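Local coordinates for protein methylocystis parvus OBBP MbnE (Methylocystis parvus OBBP, PDB 5ICQ) that probably binds the copper-chelating peptide methanobactin in the periplasm, as a solute-binding protein of family 5, at residues Leu359-Thr363 with Val568-Ser574. Numbering follows the deposited sequence.
Sequences LYTRT and VPLFHAS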
loop_
_atom_site.group_PDB
_atom_site.type_symbol
_atom_site.label_atom_id
_atom_site.label_comp_id
_atom_site.label_asym_id
_atom_site.label_seq_id
_atom_site.Cartn_x
_atom_site.Cartn_y
_atom_site.Cartn_z
ATOM N N LEU A 359 -10.722 -1.532 -19.603
ATOM C CA LEU A 359 -11.025 -1.989 -18.250
ATOM C C LEU A 359 -10.564 -1.040 -17.152
ATOM O O LEU A 359 -10.986 -1.199 -16.000
ATOM C CB LEU A 359 -10.385 -3.361 -18.010
ATOM C CG LEU A 359 -11.045 -4.482 -18.826
ATOM C CD1 LEU A 359 -10.219 -5.754 -18.736
ATOM C CD2 LEU A 359 -12.479 -4.736 -18.344
ATOM N N TYR A 360 -9.701 -0.082 -17.454
ATOM C CA TYR A 360 -9.169 0.784 -16.416
ATOM C C TYR A 360 -9.954 2.086 -16.320
ATOM O O TYR A 360 -10.772 2.420 -17.178
ATOM C CB TYR A 360 -7.699 1.076 -16.675
ATOM C CG TYR A 360 -6.776 -0.080 -16.378
ATOM C CD1 TYR A 360 -6.905 -0.826 -15.220
ATOM C CD2 TYR A 360 -5.749 -0.403 -17.255
ATOM C CE1 TYR A 360 -6.027 -1.866 -14.936
ATOM C CE2 TYR A 360 -4.874 -1.432 -16.981
ATOM C CZ TYR A 360 -5.013 -2.161 -15.834
ATOM O OH TYR A 360 -4.119 -3.180 -15.587
ATOM N N THR A 361 -9.684 2.831 -15.246
ATOM C CA THR A 361 -10.277 4.144 -15.052
ATOM C C THR A 361 -9.170 5.139 -14.714
ATOM O O THR A 361 -8.181 4.784 -14.066
ATOM C CB THR A 361 -11.365 4.106 -13.943
ATOM O OG1 THR A 361 -11.987 5.393 -13.829
ATOM C CG2 THR A 361 -10.764 3.751 -12.627
ATOM N N ARG A 362 -9.320 6.379 -15.179
ATOM C CA ARG A 362 -8.281 7.379 -14.938
ATOM C C ARG A 362 -8.125 7.632 -13.443
ATOM O O ARG A 362 -9.113 7.733 -12.714
ATOM C CB ARG A 362 -8.621 8.692 -15.647
ATOM C CG ARG A 362 -7.440 9.691 -15.707
ATOM C CD ARG A 362 -6.408 9.259 -16.788
ATOM N NE ARG A 362 -5.154 10.014 -16.696
ATOM C CZ ARG A 362 -4.917 11.168 -17.328
ATOM N NH1 ARG A 362 -5.841 11.706 -18.118
ATOM N NH2 ARG A 362 -3.754 11.785 -17.163
ATOM N N THR A 363 -6.872 7.727 -12.986
ATOM C CA THR A 363 -6.597 8.162 -11.621
ATOM C C THR A 363 -6.685 9.685 -11.521
ATOM O O THR A 363 -6.008 10.410 -12.265
ATOM C CB THR A 363 -5.222 7.667 -11.180
ATOM O OG1 THR A 363 -5.211 6.233 -11.237
ATOM C CG2 THR A 363 -4.927 8.116 -9.740
ATOM N N VAL A 568 1.903 13.229 -14.047
ATOM C CA VAL A 568 0.756 13.058 -14.933
ATOM C C VAL A 568 0.063 11.774 -14.501
ATOM O O VAL A 568 0.614 10.681 -14.721
ATOM C CB VAL A 568 1.167 12.995 -16.408
ATOM C CG1 VAL A 568 -0.086 12.864 -17.305
ATOM C CG2 VAL A 568 1.958 14.237 -16.783
ATOM N N PRO A 569 -1.101 11.841 -13.864
ATOM C CA PRO A 569 -1.686 10.630 -13.279
ATOM C C PRO A 569 -2.033 9.641 -14.376
ATOM O O PRO A 569 -2.486 10.026 -15.457
ATOM C CB PRO A 569 -2.946 11.137 -12.567
ATOM C CG PRO A 569 -2.835 12.629 -12.549
ATOM C CD PRO A 569 -1.979 13.014 -13.721
ATOM N N LEU A 570 -1.820 8.359 -14.081
ATOM C CA LEU A 570 -2.169 7.305 -15.020
ATOM C C LEU A 570 -3.537 6.726 -14.648
ATOM O O LEU A 570 -4.539 7.445 -14.717
ATOM C CB LEU A 570 -1.062 6.246 -15.070
ATOM C CG LEU A 570 0.158 6.760 -15.859
ATOM C CD1 LEU A 570 1.361 5.836 -15.708
ATOM C CD2 LEU A 570 -0.182 6.941 -17.345
ATOM N N PHE A 571 -3.615 5.457 -14.257
ATOM C CA PHE A 571 -4.927 4.806 -14.211
ATOM C C PHE A 571 -4.887 3.596 -13.285
ATOM O O PHE A 571 -3.817 3.117 -12.901
ATOM C CB PHE A 571 -5.364 4.402 -15.620
ATOM C CG PHE A 571 -4.267 3.751 -16.417
ATOM C CD1 PHE A 571 -4.047 2.390 -16.335
ATOM C CD2 PHE A 571 -3.447 4.512 -17.240
ATOM C CE1 PHE A 571 -3.026 1.789 -17.065
ATOM C CE2 PHE A 571 -2.430 3.919 -17.971
ATOM C CZ PHE A 571 -2.220 2.561 -17.883
ATOM N N HIS A 572 -6.080 3.095 -12.940
ATOM C CA HIS A 572 -6.201 1.998 -11.992
ATOM C C HIS A 572 -7.458 1.204 -12.318
ATOM O O HIS A 572 -8.308 1.641 -13.092
ATOM C CB HIS A 572 -6.239 2.516 -10.546
ATOM C CG HIS A 572 -7.431 3.376 -10.253
ATOM N ND1 HIS A 572 -7.416 4.748 -10.402
ATOM C CD2 HIS A 572 -8.677 3.056 -9.827
ATOM C CE1 HIS A 572 -8.603 5.236 -10.085
ATOM N NE2 HIS A 572 -9.389 4.231 -9.733
ATOM N N ALA A 573 -7.557 0.006 -11.730
ATOM C CA ALA A 573 -8.780 -0.780 -11.783
ATOM C C ALA A 573 -9.663 -0.390 -10.600
ATOM O O ALA A 573 -9.193 -0.355 -9.456
ATOM C CB ALA A 573 -8.460 -2.277 -11.744
ATOM N N SER A 574 -10.929 -0.068 -10.875
ATOM C CA SER A 574 -11.815 0.341 -9.789
ATOM C C SER A 574 -12.151 -0.825 -8.884
ATOM O O SER A 574 -12.482 -0.617 -7.714
ATOM C CB SER A 574 -13.104 0.958 -10.342
ATOM O OG SER A 574 -12.858 2.241 -10.883
HETATM O O HOH W 1 -11.694 0.144 -13.676
HETATM O O HOH W 2 -2.848 5.099 -10.753
#
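One face of the imidazole of His-572 is covered by the methyl of Thr-361, a CH-pi contact with CG2 3.6 Å from the ring centroid and offset toward the rim. At the ring's edge, ND1 shares a 2.8 Å hydrogen bond with Thr-363 OG1, while NE2 bonds to Glu-369, so both nitrogens are engaged and the ring's rotation is fixed. The guanidinium of Arg-362 meets Pro-569 O edge-on, in its own plane: NE at 2.9 Å and NH2 at 2.8 Å converge on this one oxygen. The side chain starts anti to the backbone N (chi1 -167°) and bends at chi2 (76°), which brings its end back to the 568-574 segment. A leucine here would probably leave Pro-569 O without either donor. The rings of Tyr-360 and Phe-571 meet obliquely, planes at 33°, with CD2 of Tyr-360 3.4 Å from CD1 of Phe-571. Reciprocal backbone bonds join Thr-361 and His-572 as an antiparallel pair, and Thr-363 N reaches Leu-570 O at 2.9 Å. Short strand 361-362 thus lines one edge of strand 567-572, whose backbone also pairs with strand 322-326, while Phe-348 of helix 348-355 packs against Tyr-360, Arg-362 and Phe-571.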